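Local coordinates for TPR repeat-containing protein (PDB 3U4T) that is of unknown function but, as a helical tetratricopeptide-repeat protein, probably serves as a scaffold for binding other proteins, at residues S163-V168 against Y179-R184. The protein carries 1 engineered substitution. Numbering follows the deposited sequence.
Sequences SSFVKV and YLWRAR
Phe165 lays one ring face against Trp181. The CB of Trp181 sits 3.3 Å from the Phe165 ring centroid, only 5° off the ring normal, a CH-pi contact over the centre. The indole continues past the ring rim, where Trp181 CE3 comes 3.5 Å from Phe165 CZ. The Phe165 ring and the Trp181 five-membered ring meet obliquely, planes at 32°. Beside them, Phe165 CB touches Arg182 CG at 3.8 Å. Val166 CG2 lies over the centre of the Arg182 guanidinium face, 3.5 Å from Arg182 CZ. Segments 163-168 and 179-184 run antiparallel, their axes 9.0 Å apart at closest approach. Helix 158-171 lies in a region assigned to the tetratricopeptide repeat family, and the contact joins it to the following helix, 176-189, in the stacked antiparallel helices of such folds. With an alanine in place of Phe165 the ring is gone, and Trp181 CB and the nearby part of the indole would probably be left without this packing partner. Bends at chi2 and chi3 carry the Arg182 guanidinium across Val166. A salt bridge from Arg182 NE to Asp162, on the same helix as Val166, helps hold the guanidinium in place. Tyr153 meets the Trp181 ring edge-to-face, and Tyr146 also packs against it, linking the indole to helix 142-154.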
loop_
_atom_site.group_PDB
_atom_site.type_symbol
_atom_site.label_atom_id
_atom_site.label_comp_id
_atom_site.label_asym_id
_atom_site.label_seq_id
_atom_site.Cartn_x
_atom_site.Cartn_y
_atom_site.Cartn_z
ATOM N N SER A 163 -2.014 -13.687 -12.315
ATOM C CA SER A 163 -0.958 -14.561 -11.798
ATOM C C SER A 163 -0.354 -13.963 -10.542
ATOM O O SER A 163 -0.056 -14.672 -9.575
ATOM C CB SER A 163 0.144 -14.746 -12.840
ATOM O OG SER A 163 -0.394 -15.250 -14.049
ATOM N N SER A 164 -0.170 -12.650 -10.569
ATOM C CA SER A 164 0.405 -11.948 -9.437
ATOM C C SER A 164 -0.575 -11.990 -8.269
ATOM O O SER A 164 -0.167 -12.012 -7.110
ATOM C CB SER A 164 0.729 -10.503 -9.838
ATOM O OG SER A 164 1.221 -9.760 -8.738
ATOM N N PHE A 165 -1.872 -11.997 -8.563
ATOM C CA PHE A 165 -2.856 -12.064 -7.488
ATOM C C PHE A 165 -2.933 -13.504 -6.983
ATOM O O PHE A 165 -3.221 -13.746 -5.810
ATOM C CB PHE A 165 -4.231 -11.578 -7.965
ATOM C CG PHE A 165 -4.279 -10.109 -8.272
ATOM C CD1 PHE A 165 -3.739 -9.176 -7.375
ATOM C CD2 PHE A 165 -4.841 -9.649 -9.463
ATOM C CE1 PHE A 165 -3.768 -7.808 -7.670
ATOM C CE2 PHE A 165 -4.873 -8.291 -9.760
ATOM C CZ PHE A 165 -4.333 -7.372 -8.868
ATOM N N VAL A 166 -2.679 -14.460 -7.876
ATOM C CA VAL A 166 -2.670 -15.868 -7.493
ATOM C C VAL A 166 -1.565 -16.048 -6.457
ATOM O O VAL A 166 -1.665 -16.887 -5.572
ATOM C CB VAL A 166 -2.356 -16.793 -8.684
ATOM C CG1 VAL A 166 -1.967 -18.168 -8.176
ATOM C CG2 VAL A 166 -3.564 -16.901 -9.593
ATOM N N LYS A 167 -0.503 -15.256 -6.588
ATOM C CA LYS A 167 0.620 -15.314 -5.658
ATOM C C LYS A 167 0.247 -14.769 -4.296
ATOM O O LYS A 167 0.724 -15.273 -3.273
ATOM C CB LYS A 167 1.815 -14.520 -6.190
ATOM C CG LYS A 167 2.717 -15.279 -7.135
ATOM C CD LYS A 167 3.500 -16.349 -6.387
ATOM C CE LYS A 167 4.522 -17.002 -7.301
ATOM N NZ LYS A 167 5.383 -17.962 -6.570
ATOM N N VAL A 168 -0.582 -13.725 -4.269
ATOM C CA VAL A 168 -0.999 -13.158 -2.989
ATOM C C VAL A 168 -1.776 -14.245 -2.243
ATOM O O VAL A 168 -1.604 -14.450 -1.045
ATOM C CB VAL A 168 -1.893 -11.918 -3.183
ATOM C CG1 VAL A 168 -2.406 -11.414 -1.835
ATOM C CG2 VAL A 168 -1.098 -10.819 -3.868
ATOM N N TYR A 179 -9.091 -12.610 -3.702
ATOM C CA TYR A 179 -10.217 -13.034 -4.519
ATOM C C TYR A 179 -10.812 -11.818 -5.226
ATOM O O TYR A 179 -11.165 -11.886 -6.412
ATOM C CB TYR A 179 -11.273 -13.725 -3.656
ATOM C CG TYR A 179 -10.830 -15.074 -3.113
ATOM C CD1 TYR A 179 -10.531 -16.137 -3.972
ATOM C CD2 TYR A 179 -10.708 -15.282 -1.742
ATOM C CE1 TYR A 179 -10.124 -17.373 -3.472
ATOM C CE2 TYR A 179 -10.300 -16.508 -1.229
ATOM C CZ TYR A 179 -10.009 -17.551 -2.097
ATOM O OH TYR A 179 -9.605 -18.754 -1.567
ATOM N N LEU A 180 -10.904 -10.705 -4.502
ATOM C CA LEU A 180 -11.433 -9.462 -5.070
ATOM C C LEU A 180 -10.690 -9.094 -6.348
ATOM O O LEU A 180 -11.308 -8.848 -7.393
ATOM C CB LEU A 180 -11.286 -8.310 -4.071
ATOM C CG LEU A 180 -11.803 -6.959 -4.575
ATOM C CD1 LEU A 180 -13.322 -6.973 -4.643
ATOM C CD2 LEU A 180 -11.336 -5.852 -3.634
ATOM N N TRP A 181 -9.357 -9.070 -6.263
ATOM C CA TRP A 181 -8.526 -8.702 -7.414
ATOM C C TRP A 181 -8.456 -9.748 -8.506
ATOM O O TRP A 181 -8.353 -9.402 -9.678
ATOM C CB TRP A 181 -7.125 -8.266 -6.962
ATOM C CG TRP A 181 -7.165 -6.857 -6.428
ATOM C CD1 TRP A 181 -7.280 -6.473 -5.121
ATOM C CD2 TRP A 181 -7.250 -5.653 -7.205
ATOM N NE1 TRP A 181 -7.441 -5.110 -5.034
ATOM C CE2 TRP A 181 -7.427 -4.583 -6.298
ATOM C CE3 TRP A 181 -7.206 -5.380 -8.580
ATOM C CZ2 TRP A 181 -7.553 -3.256 -6.724
ATOM C CZ3 TRP A 181 -7.333 -4.072 -9.001
ATOM C CH2 TRP A 181 -7.509 -3.022 -8.073
ATOM N N ARG A 182 -8.511 -11.022 -8.133
ATOM C CA ARG A 182 -8.528 -12.077 -9.142
ATOM C C ARG A 182 -9.837 -11.871 -9.893
ATOM O O ARG A 182 -9.904 -11.983 -11.118
ATOM C CB ARG A 182 -8.559 -13.460 -8.510
ATOM C CG ARG A 182 -7.256 -13.912 -7.911
ATOM C CD ARG A 182 -7.137 -15.420 -8.093
ATOM N NE ARG A 182 -7.044 -15.778 -9.508
ATOM C CZ ARG A 182 -7.049 -17.027 -9.969
ATOM N NH1 ARG A 182 -7.150 -18.046 -9.126
ATOM N NH2 ARG A 182 -6.932 -17.255 -11.270
ATOM N N ALA A 183 -10.878 -11.557 -9.135
ATOM C CA ALA A 183 -12.188 -11.327 -9.723
ATOM C C ALA A 183 -12.077 -10.193 -10.736
ATOM O O ALA A 183 -12.447 -10.348 -11.896
ATOM C CB ALA A 183 -13.191 -10.969 -8.632
ATOM N N ARG A 184 -11.550 -9.058 -10.291
ATOM C CA ARG A 184 -11.389 -7.896 -11.149
ATOM C C ARG A 184 -10.493 -8.178 -12.349
ATOM O O ARG A 184 -10.775 -7.743 -13.462
ATOM C CB ARG A 184 -10.832 -6.740 -10.335
ATOM C CG ARG A 184 -11.833 -6.208 -9.335
ATOM C CD ARG A 184 -11.243 -5.103 -8.496
ATOM N NE ARG A 184 -12.235 -4.397 -7.692
ATOM C CZ ARG A 184 -11.917 -3.463 -6.807
ATOM N NH1 ARG A 184 -10.647 -3.149 -6.629
ATOM N NH2 ARG A 184 -12.857 -2.842 -6.115
#